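Local coordinates for CRP-like protein Clp (Xanthomonas campestris pv. campestris, PDB 3IWZ) that acts as a global, c-di-GMP-responsive transcriptional regulator that activates or represses a large set of genes, including those for virulence factors, in the diffusible signal factor pathway, at residues D44-G49 with T54-I59; S64-E69 with E74-Y79; V86-L91 with S142-D147. All blocks are in the same frame, centred on the assembly; numbering follows the deposited sequence.

Contact 1 of 3, residues D44-G49 with T54-I59; sequences DVFRPG and TLYYVI
While Val45 and Phe46 reach Tyr56, segment 44-49 is tied together farther off by one salt bridge, Arg47 NE to Asp44 OD2 at 3.3 Å. The hydrogen bond in it is nearly straight, 170° at the hydrogen. The carboxylate oxygen lies in the guanidinium plane and takes the N-H on its anti lone pair, the one pointing away from OD1. OD1 itself pairs with Arg103, so Asp44 is held by two arginines.

Across to segment 54-59 nothing polar passes; the meeting is aromatic and aliphatic. The rings of Phe46 and Tyr56 meet along their rims without stacking, with centroids 6.0 Å apart and planes tilted by 27°. Tyr56 CE2 lies at the edge of the Phe46 ring: Phe46 CD2 is 3.6 Å from Tyr56 CE2, and Phe46 CE2 is 3.7 Å from the same atom. Phe46 takes the crowded position, CG between its backbone N and carbonyl carbon (chi1 68°), and this turns the ring across to the tyrosine.

At the hydroxyl end of the tyrosine, Val45 lays its CG1 branch 3.8 Å from Tyr56 CZ and 3.7 Å from Tyr56 OH, reaching the ring obliquely. Within its own strand, Thr54 puts CG2 4.0 Å above one face of the Tyr56 ring, toward the rim. Arg98 makes a cation-pi contact with Phe46. Phe46 is bonded through its backbone to Leu102, and Tyr56 likewise to Val86, so the two rings belong to different sheets of the cyclic nucleotide-binding beta roll.

With no hydrogen bond across, these two sheets are joined here by dispersion between the two rings and one valine methyl, while the charges of segment 44-49 are met by each other and by Arg103.

Contact 2 of 3, residues S64-E69 with E74-Y79; sequences SIIAEE and ELVLGY
Strands 64-68 and 74-79 run antiparallel and share a ladder of backbone bonds. Ala67 and Leu75 form a hydrogen-bonded pair, Ala67 N to Leu75 O and Leu75 N to Ala67 O each 3.1 Å. Further along, Leu77 N reaches Ile65 O at 2.8 Å, yet Ile65 N returns to Gly78 O at 3.1 Å. Two residues thus face one, a beta bulge at Leu77 and Gly78.

Among the apolar contacts, Ile66 points its CG2 branch, anti to its backbone N, at Glu74 CB (3.5 Å), the tightest of the side-chain meetings. Ala67 CB lies 4.3 Å from Leu77 CD2. Tyr79 offers a ring edge to Ser64, CD1 lying 3.8 Å from Ser64 CB.

The charges are like ones: Glu68 and Glu74 lie side by side, OE2 to OE2 3.7 Å, carboxylate planes 72° apart. Arg103 and Arg195 form salt bridges with Glu74, which probably eases the repulsion; Glu68 has a long, weak ion pair with Arg47.

Arg195 lies in the predicted helix-turn-helix, and Tyr79 OH bonds to Glu192, while Leu77 packs on Thr149 of the second subunit. The arrangement is a beta hairpin of the CRP-type beta roll, set between the DNA-binding domain and the partner subunit.

Contact 3 of 3, residues V86-L91 with S142-D147; sequences VGEMGL and SKRLLD
The carboxylate of Glu88 and the guanidinium of Arg144 stand at right angles, their planes 90° apart. Glu88 OE1 comes to the edge of the guanidinium, close to its plane, and a water lies in that plane at the edge too. Val86 approaches the same end obliquely, its CA 4.4 Å from Arg144 NH2. Phe80 adds a cation-pi contact with the guanidinium.

The direct link is a long salt bridge, Glu88 OE1 to Arg144 NH2 at 3.4 Å, without a hydrogen bond. The water makes the firmer connection on one side: it accepts from Arg144 NH2 at 2.9 Å and donates a weak bond to Glu88 OE2 at 3.4 Å. Glu88 gets there by a folded chain, with CG placed between its backbone N and carbonyl carbon (chi1 78°) and a second bend at chi2. Arg144 comes from helix 130-157 in the opposite direction, and the two chains meet at their ends. The stronger partner of Arg144 is Glu84, by salt bridge to NH1, which also bonds to Phe85 O.

The Gly-Glu sequence at 87-88 and the turn after it, where Leu91 N bonds to Glu88 O at 2.9 Å, are consistent with the phosphate-binding cassette of CRP relatives, where the glutamate contacts the ribose of cAMP. Leu91 O is bonded to Tyr135 OH of the second subunit.

Both charged groups are buried, and a lengthened, water-assisted ion pair between them, with Glu84 sharing the arginine, would partly balance charge while coupling the nucleotide-site loop to the long helix of the dimer.

In the fold
Taken from the N terminus, the three contacts follow in series; none nests in another and none crosses. Contact 1 closes a four-residue connection, 50-53, and brings strands of the two beta-roll sheets together. The chain then runs on from strand 54-58 to strand 63-68, where contact 2 closes the turn 70-73 as a hairpin at the edge of its sheet. Contact 3 closes the longest loop, 92-141, fastening the turn after strand 85-86 to helix 130-157. Contacts 1 and 3 meet where strand 54-58 pairs with strand 85-86, with Phe46 packing on Gly87 and Leu55 on Glu88. Contacts 2 and 3 both touch the second subunit.

Contact 1 of 3, residues D44-G49 with T54-I59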
ATOM      1  N   ASP D  44      10.485   1.513 -19.389  1.00 34.98           N
ATOM      2  CA  ASP D  44      10.349   1.983 -18.020  1.00 36.61           C
ATOM      3  C   ASP D  44      10.131   3.504 -18.092  1.00 35.70           C
ATOM      4  O   ASP D  44      11.080   4.260 -18.270  1.00 37.05           O
ATOM      5  CB  ASP D  44      11.618   1.644 -17.218  1.00 35.89           C
ATOM      6  CG  ASP D  44      11.690   0.166 -16.819  1.00 36.92           C
ATOM      7  OD1 ASP D  44      10.801  -0.622 -17.197  1.00 37.71           O
ATOM      8  OD2 ASP D  44      12.646  -0.214 -16.115  1.00 38.11           O
ATOM      9  N   VAL D  45       8.883   3.949 -17.970  1.00 35.79           N
ATOM     10  CA  VAL D  45       8.568   5.377 -18.049  1.00 35.77           C
ATOM     11  C   VAL D  45       9.342   6.237 -17.046  1.00 36.44           C
ATOM     12  O   VAL D  45       9.636   7.399 -17.322  1.00 37.60           O
ATOM     13  CB  VAL D  45       7.060   5.636 -17.880  1.00 36.58           C
ATOM     14  CG1 VAL D  45       6.755   7.102 -18.192  1.00 36.07           C
ATOM     15  CG2 VAL D  45       6.263   4.713 -18.798  1.00 33.82           C
ATOM     16  N   PHE D  46       9.637   5.679 -15.873  1.00 35.32           N
ATOM     17  CA  PHE D  46      10.444   6.355 -14.859  1.00 34.34           C
ATOM     18  C   PHE D  46      10.896   5.348 -13.804  1.00 35.10           C
ATOM     19  O   PHE D  46      10.174   4.391 -13.485  1.00 32.85           O
ATOM     20  CB  PHE D  46       9.727   7.579 -14.229  1.00 32.78           C
ATOM     21  CG  PHE D  46       8.530   7.254 -13.378  1.00 30.43           C
ATOM     22  CD1 PHE D  46       8.653   6.475 -12.235  1.00 28.86           C
ATOM     23  CD2 PHE D  46       7.284   7.764 -13.705  1.00 29.28           C
ATOM     24  CE1 PHE D  46       7.556   6.208 -11.432  1.00 29.49           C
ATOM     25  CE2 PHE D  46       6.177   7.501 -12.906  1.00 31.88           C
ATOM     26  CZ  PHE D  46       6.313   6.722 -11.768  1.00 29.40           C
ATOM     27  N   ARG D  47      12.106   5.555 -13.289  1.00 34.68           N
ATOM     28  CA  ARG D  47      12.694   4.661 -12.300  1.00 36.80           C
ATOM     29  C   ARG D  47      12.977   5.405 -10.993  1.00 38.78           C
ATOM     30  O   ARG D  47      13.024   6.637 -10.966  1.00 38.77           O
ATOM     31  CB  ARG D  47      13.983   4.067 -12.877  1.00 38.52           C
ATOM     32  CG  ARG D  47      13.858   3.725 -14.359  1.00 41.36           C
ATOM     33  CD  ARG D  47      14.976   2.836 -14.880  1.00 45.91           C
ATOM     34  NE  ARG D  47      14.848   1.472 -14.383  1.00 48.20           N
ATOM     35  CZ  ARG D  47      15.511   0.999 -13.336  1.00 50.02           C
ATOM     36  NH1 ARG D  47      16.360   1.779 -12.679  1.00 52.37           N
ATOM     37  NH2 ARG D  47      15.311  -0.248 -12.938  1.00 50.75           N
ATOM     38  N   PRO D  48      13.158   4.670  -9.884  1.00 39.57           N
ATOM     39  CA  PRO D  48      13.427   5.383  -8.631  1.00 40.24           C
ATOM     40  C   PRO D  48      14.592   6.339  -8.838  1.00 41.21           C
ATOM     41  O   PRO D  48      15.614   5.952  -9.400  1.00 41.81           O
ATOM     42  CB  PRO D  48      13.763   4.255  -7.654  1.00 37.66           C
ATOM     43  CG  PRO D  48      12.956   3.116  -8.172  1.00 38.77           C
ATOM     44  CD  PRO D  48      13.152   3.212  -9.668  1.00 38.49           C
ATOM     45  N   GLY D  49      14.421   7.586  -8.410  1.00 41.41           N
ATOM     46  CA  GLY D  49      15.485   8.565  -8.548  1.00 42.81           C
ATOM     47  C   GLY D  49      15.147   9.709  -9.482  1.00 43.30           C
ATOM     48  O   GLY D  49      15.610  10.835  -9.295  1.00 43.42           O
ATOM     49  N   THR D  54       5.504  15.108 -12.265  1.00 39.08           N
ATOM     50  CA  THR D  54       4.485  14.730 -13.232  1.00 39.95           C
ATOM     51  C   THR D  54       3.539  13.607 -12.802  1.00 38.51           C
ATOM     52  O   THR D  54       3.926  12.652 -12.135  1.00 40.06           O
ATOM     53  CB  THR D  54       5.159  14.314 -14.555  1.00 41.68           C
ATOM     54  OG1 THR D  54       5.922  15.417 -15.062  1.00 45.30           O
ATOM     55  CG2 THR D  54       4.121  13.900 -15.585  1.00 43.26           C
ATOM     56  N   LEU D  55       2.290  13.730 -13.217  1.00 37.69           N
ATOM     57  CA  LEU D  55       1.280  12.738 -12.911  1.00 36.63           C
ATOM     58  C   LEU D  55       0.972  12.080 -14.247  1.00 35.46           C
ATOM     59  O   LEU D  55       1.038  12.729 -15.286  1.00 34.03           O
ATOM     60  CB  LEU D  55       0.023  13.427 -12.373  1.00 37.24           C
ATOM     61  CG  LEU D  55      -1.043  12.685 -11.568  1.00 36.70           C
ATOM     62  CD1 LEU D  55      -2.410  13.242 -11.976  1.00 37.74           C
ATOM     63  CD2 LEU D  55      -0.996  11.203 -11.813  1.00 38.78           C
ATOM     64  N   TYR D  56       0.650  10.794 -14.229  1.00 34.93           N
ATOM     65  CA  TYR D  56       0.309  10.107 -15.462  1.00 35.84           C
ATOM     66  C   TYR D  56      -1.082   9.510 -15.383  1.00 35.88           C
ATOM     67  O   TYR D  56      -1.511   9.055 -14.328  1.00 36.93           O
ATOM     68  CB  TYR D  56       1.305   8.996 -15.750  1.00 34.75           C
ATOM     69  CG  TYR D  56       2.679   9.482 -16.130  1.00 36.79           C
ATOM     70  CD1 TYR D  56       2.931   9.988 -17.405  1.00 35.42           C
ATOM     71  CD2 TYR D  56       3.734   9.407 -15.229  1.00 33.33           C
ATOM     72  CE1 TYR D  56       4.199  10.398 -17.772  1.00 36.89           C
ATOM     73  CE2 TYR D  56       5.009   9.818 -15.587  1.00 36.40           C
ATOM     74  CZ  TYR D  56       5.234  10.310 -16.859  1.00 34.71           C
ATOM     75  OH  TYR D  56       6.496  10.706 -17.218  1.00 39.65           O
ATOM     76  N   TYR D  57      -1.778   9.531 -16.513  1.00 37.42           N
ATOM     77  CA  TYR D  57      -3.111   8.959 -16.627  1.00 37.59           C
ATOM     78  C   TYR D  57      -3.022   7.977 -17.794  1.00 38.11           C
ATOM     79  O   TYR D  57      -2.703   8.374 -18.915  1.00 38.84           O
ATOM     80  CB  TYR D  57      -4.137  10.044 -16.939  1.00 37.98           C
ATOM     81  CG  TYR D  57      -5.520   9.508 -17.211  1.00 39.49           C
ATOM     82  CD1 TYR D  57      -6.442   9.337 -16.181  1.00 42.26           C
ATOM     83  CD2 TYR D  57      -5.903   9.156 -18.499  1.00 41.91           C
ATOM     84  CE1 TYR D  57      -7.714   8.827 -16.431  1.00 43.40           C
ATOM     85  CE2 TYR D  57      -7.170   8.648 -18.763  1.00 42.80           C
ATOM     86  CZ  TYR D  57      -8.069   8.486 -17.726  1.00 43.49           C
ATOM     87  OH  TYR D  57      -9.320   7.988 -17.991  1.00 45.88           O
ATOM     88  N   VAL D  58      -3.273   6.700 -17.520  1.00 37.02           N
ATOM     89  CA  VAL D  58      -3.219   5.665 -18.545  1.00 35.56           C
ATOM     90  C   VAL D  58      -4.436   5.742 -19.460  1.00 37.69           C
ATOM     91  O   VAL D  58      -5.543   5.385 -19.060  1.00 37.67           O
ATOM     92  CB  VAL D  58      -3.194   4.244 -17.930  1.00 34.25           C
ATOM     93  CG1 VAL D  58      -3.044   3.210 -19.034  1.00 31.24           C
ATOM     94  CG2 VAL D  58      -2.079   4.115 -16.911  1.00 27.60           C
ATOM     95  N   ILE D  59      -4.225   6.205 -20.687  1.00 38.45           N
ATOM     96  CA  ILE D  59      -5.310   6.314 -21.652  1.00 39.35           C
ATOM     97  C   ILE D  59      -5.573   4.966 -22.310  1.00 39.72           C
ATOM     98  O   ILE D  59      -6.723   4.564 -22.506  1.00 41.53           O
ATOM     99  CB  ILE D  59      -4.992   7.367 -22.737  1.00 39.49           C
ATOM    100  CG1 ILE D  59      -5.097   8.773 -22.131  1.00 38.74           C
ATOM    101  CG2 ILE D  59      -5.957   7.209 -23.915  1.00 40.28           C
ATOM    102  CD1 ILE D  59      -4.929   9.909 -23.119  1.00 40.37           C
TER

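Contact 2 of 3, residues S64-E69 with E74-Y79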
ATOM      1  N   SER D  64       3.029  -1.452 -15.313  1.00 34.85           N
ATOM      2  CA  SER D  64       3.248  -2.155 -14.072  1.00 34.34           C
ATOM      3  C   SER D  64       4.000  -1.211 -13.147  1.00 33.14           C
ATOM      4  O   SER D  64       4.758  -0.362 -13.611  1.00 30.60           O
ATOM      5  CB  SER D  64       4.072  -3.422 -14.314  1.00 33.53           C
ATOM      6  OG  SER D  64       5.401  -3.099 -14.688  1.00 37.21           O
ATOM      7  N   ILE D  65       3.757  -1.341 -11.848  1.00 31.63           N
ATOM      8  CA  ILE D  65       4.454  -0.530 -10.854  1.00 30.79           C
ATOM      9  C   ILE D  65       5.377  -1.521 -10.161  1.00 30.42           C
ATOM     10  O   ILE D  65       4.918  -2.511  -9.593  1.00 31.48           O
ATOM     11  CB  ILE D  65       3.499   0.086  -9.815  1.00 27.88           C
ATOM     12  CG1 ILE D  65       2.537   1.072 -10.487  1.00 28.91           C
ATOM     13  CG2 ILE D  65       4.301   0.784  -8.728  1.00 25.49           C
ATOM     14  CD1 ILE D  65       3.191   2.312 -11.057  1.00 35.31           C
ATOM     15  N   ILE D  66       6.675  -1.259 -10.222  1.00 30.47           N
ATOM     16  CA  ILE D  66       7.654  -2.153  -9.633  1.00 30.75           C
ATOM     17  C   ILE D  66       8.525  -1.457  -8.596  1.00 34.46           C
ATOM     18  O   ILE D  66       8.888  -0.292  -8.755  1.00 34.36           O
ATOM     19  CB  ILE D  66       8.565  -2.750 -10.740  1.00 29.15           C
ATOM     20  CG1 ILE D  66       7.717  -3.120 -11.962  1.00 29.87           C
ATOM     21  CG2 ILE D  66       9.289  -3.991 -10.215  1.00 27.49           C
ATOM     22  CD1 ILE D  66       8.479  -3.857 -13.058  1.00 32.38           C
ATOM     23  N   ALA D  67       8.857  -2.177  -7.529  1.00 38.69           N
ATOM     24  CA  ALA D  67       9.710  -1.644  -6.469  1.00 41.08           C
ATOM     25  C   ALA D  67      11.047  -2.365  -6.558  1.00 44.01           C
ATOM     26  O   ALA D  67      11.097  -3.551  -6.888  1.00 43.98           O
ATOM     27  CB  ALA D  67       9.075  -1.888  -5.099  1.00 41.49           C
ATOM     28  N   GLU D  68      12.129  -1.647  -6.275  1.00 46.95           N
ATOM     29  CA  GLU D  68      13.461  -2.225  -6.330  1.00 50.71           C
ATOM     30  C   GLU D  68      14.075  -2.348  -4.945  1.00 52.78           C
ATOM     31  O   GLU D  68      13.687  -1.639  -4.018  1.00 53.20           O
ATOM     32  CB  GLU D  68      14.392  -1.359  -7.185  1.00 52.45           C
ATOM     33  CG  GLU D  68      14.161  -1.424  -8.676  1.00 54.73           C
ATOM     34  CD  GLU D  68      15.470  -1.403  -9.459  1.00 56.37           C
ATOM     35  OE1 GLU D  68      16.330  -0.549  -9.146  1.00 55.26           O
ATOM     36  OE2 GLU D  68      15.630  -2.237 -10.386  1.00 56.53           O
ATOM     37  N   GLU D  69      15.031  -3.260  -4.807  1.00 54.69           N
ATOM     38  CA  GLU D  69      15.733  -3.422  -3.546  1.00 56.98           C
ATOM     39  C   GLU D  69      17.192  -3.130  -3.842  1.00 58.97           C
ATOM     40  O   GLU D  69      17.502  -2.485  -4.845  1.00 59.22           O
ATOM     41  CB  GLU D  69      15.568  -4.831  -2.976  1.00 56.37           C
ATOM     42  CG  GLU D  69      14.540  -4.907  -1.848  1.00 55.03           C
ATOM     43  CD  GLU D  69      14.883  -3.993  -0.670  1.00 55.69           C
ATOM     44  OE1 GLU D  69      13.987  -3.746   0.175  1.00 50.14           O
ATOM     45  OE2 GLU D  69      16.050  -3.531  -0.590  1.00 54.94           O
ATOM     46  N   GLU D  74      13.437  -7.155  -8.131  1.00 44.72           N
ATOM     47  CA  GLU D  74      12.214  -6.420  -8.399  1.00 42.63           C
ATOM     48  C   GLU D  74      10.978  -7.148  -7.883  1.00 39.36           C
ATOM     49  O   GLU D  74      10.913  -8.374  -7.873  1.00 38.21           O
ATOM     50  CB  GLU D  74      12.042  -6.180  -9.904  1.00 45.99           C
ATOM     51  CG  GLU D  74      13.191  -5.444 -10.583  1.00 45.99           C
ATOM     52  CD  GLU D  74      12.855  -5.061 -12.010  1.00 47.02           C
ATOM     53  OE1 GLU D  74      12.479  -5.951 -12.801  1.00 47.98           O
ATOM     54  OE2 GLU D  74      12.964  -3.863 -12.343  1.00 49.19           O
ATOM     55  N   LEU D  75       9.994  -6.367  -7.458  1.00 36.44           N
ATOM     56  CA  LEU D  75       8.735  -6.903  -6.972  1.00 33.85           C
ATOM     57  C   LEU D  75       7.604  -6.112  -7.634  1.00 32.92           C
ATOM     58  O   LEU D  75       7.423  -4.913  -7.374  1.00 32.01           O
ATOM     59  CB  LEU D  75       8.642  -6.782  -5.443  1.00 32.34           C
ATOM     60  CG  LEU D  75       7.384  -7.327  -4.751  1.00 32.85           C
ATOM     61  CD1 LEU D  75       7.326  -8.848  -4.889  1.00 32.21           C
ATOM     62  CD2 LEU D  75       7.402  -6.932  -3.267  1.00 30.94           C
ATOM     63  N   VAL D  76       6.868  -6.781  -8.514  1.00 30.70           N
ATOM     64  CA  VAL D  76       5.737  -6.163  -9.182  1.00 29.27           C
ATOM     65  C   VAL D  76       4.675  -5.938  -8.108  1.00 28.65           C
ATOM     66  O   VAL D  76       4.322  -6.864  -7.368  1.00 29.87           O
ATOM     67  CB  VAL D  76       5.177  -7.092 -10.291  1.00 27.49           C
ATOM     68  CG1 VAL D  76       3.849  -6.564 -10.819  1.00 26.35           C
ATOM     69  CG2 VAL D  76       6.185  -7.204 -11.420  1.00 26.39           C
ATOM     70  N   LEU D  77       4.181  -4.711  -8.001  1.00 28.60           N
ATOM     71  CA  LEU D  77       3.165  -4.417  -6.998  1.00 32.25           C
ATOM     72  C   LEU D  77       1.792  -4.432  -7.638  1.00 33.60           C
ATOM     73  O   LEU D  77       0.778  -4.441  -6.941  1.00 36.46           O
ATOM     74  CB  LEU D  77       3.401  -3.052  -6.354  1.00 29.82           C
ATOM     75  CG  LEU D  77       4.811  -2.765  -5.853  1.00 31.92           C
ATOM     76  CD1 LEU D  77       4.805  -1.447  -5.112  1.00 35.27           C
ATOM     77  CD2 LEU D  77       5.281  -3.866  -4.945  1.00 32.14           C
ATOM     78  N   GLY D  78       1.762  -4.424  -8.966  1.00 31.37           N
ATOM     79  CA  GLY D  78       0.491  -4.446  -9.665  1.00 32.79           C
ATOM     80  C   GLY D  78       0.507  -4.010 -11.122  1.00 33.38           C
ATOM     81  O   GLY D  78       1.462  -3.392 -11.603  1.00 32.80           O
ATOM     82  N   TYR D  79      -0.563  -4.358 -11.828  1.00 32.22           N
ATOM     83  CA  TYR D  79      -0.726  -3.992 -13.225  1.00 34.04           C
ATOM     84  C   TYR D  79      -1.876  -3.013 -13.245  1.00 34.74           C
ATOM     85  O   TYR D  79      -2.760  -3.071 -12.391  1.00 35.76           O
ATOM     86  CB  TYR D  79      -1.082  -5.209 -14.085  1.00 35.42           C
ATOM     87  CG  TYR D  79      -0.049  -6.312 -14.061  1.00 36.70           C
ATOM     88  CD1 TYR D  79       1.316  -6.020 -14.084  1.00 35.81           C
ATOM     89  CD2 TYR D  79      -0.438  -7.653 -14.065  1.00 37.73           C
ATOM     90  CE1 TYR D  79       2.268  -7.035 -14.116  1.00 35.39           C
ATOM     91  CE2 TYR D  79       0.509  -8.677 -14.102  1.00 37.81           C
ATOM     92  CZ  TYR D  79       1.856  -8.360 -14.128  1.00 36.14           C
ATOM     93  OH  TYR D  79       2.783  -9.371 -14.177  1.00 36.41           O
TER

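Contact 3 of 3, residues V86-L91 with S142-D147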
ATOM      1  N   VAL D  86      -1.211   7.068 -12.442  1.00 26.59           N
ATOM      2  CA  VAL D  86       0.024   6.483 -11.936  1.00 26.87           C
ATOM      3  C   VAL D  86       1.043   7.601 -11.748  1.00 27.03           C
ATOM      4  O   VAL D  86       0.897   8.682 -12.326  1.00 28.31           O
ATOM      5  CB  VAL D  86       0.542   5.363 -12.875  1.00 25.96           C
ATOM      6  CG1 VAL D  86      -0.417   4.191 -12.831  1.00 25.79           C
ATOM      7  CG2 VAL D  86       0.651   5.866 -14.300  1.00 27.16           C
ATOM      8  N   GLY D  87       2.047   7.351 -10.914  1.00 26.81           N
ATOM      9  CA  GLY D  87       3.043   8.372 -10.619  1.00 29.18           C
ATOM     10  C   GLY D  87       2.403   9.530  -9.858  1.00 30.92           C
ATOM     11  O   GLY D  87       2.820  10.689  -9.960  1.00 29.38           O
ATOM     12  N   GLU D  88       1.381   9.212  -9.075  1.00 30.20           N
ATOM     13  CA  GLU D  88       0.664  10.236  -8.337  1.00 33.42           C
ATOM     14  C   GLU D  88       1.210  10.592  -6.966  1.00 33.97           C
ATOM     15  O   GLU D  88       0.791  11.589  -6.389  1.00 35.02           O
ATOM     16  CB  GLU D  88      -0.804   9.835  -8.186  1.00 31.39           C
ATOM     17  CG  GLU D  88      -1.073   8.786  -7.113  1.00 31.73           C
ATOM     18  CD  GLU D  88      -0.213   7.536  -7.256  1.00 33.76           C
ATOM     19  OE1 GLU D  88       0.118   7.121  -8.402  1.00 32.20           O
ATOM     20  OE2 GLU D  88       0.121   6.961  -6.206  1.00 32.83           O
ATOM     21  N   MET D  89       2.146   9.802  -6.451  1.00 33.90           N
ATOM     22  CA  MET D  89       2.677  10.052  -5.111  1.00 36.40           C
ATOM     23  C   MET D  89       3.137  11.487  -4.842  1.00 35.60           C
ATOM     24  O   MET D  89       2.740  12.086  -3.846  1.00 34.51           O
ATOM     25  CB  MET D  89       3.818   9.084  -4.788  1.00 36.96           C
ATOM     26  CG  MET D  89       4.147   9.050  -3.293  1.00 40.74           C
ATOM     27  SD  MET D  89       5.490   7.931  -2.842  1.00 47.98           S
ATOM     28  CE  MET D  89       6.882   9.057  -2.839  1.00 42.66           C
ATOM     29  N   GLY D  90       3.976  12.024  -5.718  1.00 34.58           N
ATOM     30  CA  GLY D  90       4.460  13.382  -5.550  1.00 34.03           C
ATOM     31  C   GLY D  90       3.363  14.429  -5.449  1.00 36.04           C
ATOM     32  O   GLY D  90       3.600  15.534  -4.968  1.00 37.32           O
ATOM     33  N   LEU D  91       2.158  14.096  -5.894  1.00 37.52           N
ATOM     34  CA  LEU D  91       1.044  15.034  -5.814  1.00 39.81           C
ATOM     35  C   LEU D  91       0.507  15.116  -4.378  1.00 41.13           C
ATOM     36  O   LEU D  91      -0.305  15.984  -4.045  1.00 40.64           O
ATOM     37  CB  LEU D  91      -0.081  14.585  -6.745  1.00 39.95           C
ATOM     38  CG  LEU D  91      -1.393  15.360  -6.654  1.00 42.73           C
ATOM     39  CD1 LEU D  91      -1.153  16.803  -7.080  1.00 43.49           C
ATOM     40  CD2 LEU D  91      -2.444  14.702  -7.545  1.00 42.93           C
ATOM     41  N   SER D 142      -6.736   3.412  -2.591  1.00 22.79           N
ATOM     42  CA  SER D 142      -7.296   2.423  -1.676  1.00 24.87           C
ATOM     43  C   SER D 142      -7.196   0.992  -2.188  1.00 26.18           C
ATOM     44  O   SER D 142      -6.941   0.069  -1.411  1.00 27.03           O
ATOM     45  CB  SER D 142      -8.748   2.757  -1.353  1.00 23.15           C
ATOM     46  OG  SER D 142      -8.829   3.932  -0.568  1.00 27.67           O
ATOM     47  N   LYS D 143      -7.375   0.792  -3.488  1.00 27.56           N
ATOM     48  CA  LYS D 143      -7.284  -0.567  -4.031  1.00 29.52           C
ATOM     49  C   LYS D 143      -5.857  -1.096  -3.972  1.00 26.67           C
ATOM     50  O   LYS D 143      -5.628  -2.260  -3.649  1.00 27.69           O
ATOM     51  CB  LYS D 143      -7.793  -0.617  -5.476  1.00 30.75           C
ATOM     52  CG  LYS D 143      -9.286  -0.410  -5.612  1.00 36.51           C
ATOM     53  CD  LYS D 143      -9.703  -0.287  -7.075  1.00 41.50           C
ATOM     54  CE  LYS D 143      -9.088   0.959  -7.709  1.00 43.10           C
ATOM     55  NZ  LYS D 143      -9.518   1.116  -9.127  1.00 47.18           N
ATOM     56  N   ARG D 144      -4.896  -0.232  -4.278  1.00 26.96           N
ATOM     57  CA  ARG D 144      -3.484  -0.619  -4.263  1.00 24.92           C
ATOM     58  C   ARG D 144      -2.998  -0.898  -2.856  1.00 24.70           C
ATOM     59  O   ARG D 144      -2.194  -1.809  -2.638  1.00 25.82           O
ATOM     60  CB  ARG D 144      -2.629   0.474  -4.896  1.00 25.50           C
ATOM     61  CG  ARG D 144      -2.932   0.683  -6.369  1.00 28.19           C
ATOM     62  CD  ARG D 144      -2.311   1.962  -6.907  1.00 33.70           C
ATOM     63  NE  ARG D 144      -3.144   2.507  -7.977  1.00 37.14           N
ATOM     64  CZ  ARG D 144      -2.833   3.555  -8.733  1.00 37.80           C
ATOM     65  NH1 ARG D 144      -3.682   3.952  -9.672  1.00 37.73           N
ATOM     66  NH2 ARG D 144      -1.677   4.198  -8.563  1.00 36.33           N
ATOM     67  N   LEU D 145      -3.485  -0.105  -1.907  1.00 22.97           N
ATOM     68  CA  LEU D 145      -3.121  -0.277  -0.511  1.00 23.43           C
ATOM     69  C   LEU D 145      -3.625  -1.645  -0.070  1.00 25.19           C
ATOM     70  O   LEU D 145      -2.887  -2.425   0.539  1.00 27.46           O
ATOM     71  CB  LEU D 145      -3.769   0.814   0.372  1.00 22.32           C
ATOM     72  CG  LEU D 145      -3.507   0.659   1.882  1.00 24.15           C
ATOM     73  CD1 LEU D 145      -2.005   0.498   2.106  1.00 20.28           C
ATOM     74  CD2 LEU D 145      -4.052   1.882   2.677  1.00 24.06           C
ATOM     75  N   LEU D 146      -4.887  -1.932  -0.379  1.00 22.30           N
ATOM     76  CA  LEU D 146      -5.476  -3.204  -0.001  1.00 25.01           C
ATOM     77  C   LEU D 146      -4.682  -4.337  -0.661  1.00 26.03           C
ATOM     78  O   LEU D 146      -4.314  -5.306  -0.000  1.00 24.89           O
ATOM     79  CB  LEU D 146      -6.958  -3.254  -0.421  1.00 28.68           C
ATOM     80  CG  LEU D 146      -7.709  -4.586  -0.278  1.00 31.21           C
ATOM     81  CD1 LEU D 146      -7.727  -5.026   1.182  1.00 31.20           C
ATOM     82  CD2 LEU D 146      -9.129  -4.428  -0.807  1.00 35.36           C
ATOM     83  N   ASP D 147      -4.396  -4.189  -1.956  1.00 26.08           N
ATOM     84  CA  ASP D 147      -3.636  -5.206  -2.691  1.00 26.31           C
ATOM     85  C   ASP D 147      -2.211  -5.402  -2.165  1.00 26.39           C
ATOM     86  O   ASP D 147      -1.744  -6.537  -2.037  1.00 26.23           O
ATOM     87  CB  ASP D 147      -3.560  -4.869  -4.189  1.00 28.08           C
ATOM     88  CG  ASP D 147      -4.880  -5.088  -4.903  1.00 31.10           C
ATOM     89  OD1 ASP D 147      -5.747  -5.784  -4.334  1.00 33.23           O
ATOM     90  OD2 ASP D 147      -5.044  -4.573  -6.036  1.00 33.23           O
TER
HETATM   91  O   HOH W   1       0.636   3.706  -6.956  1.00 37.27           O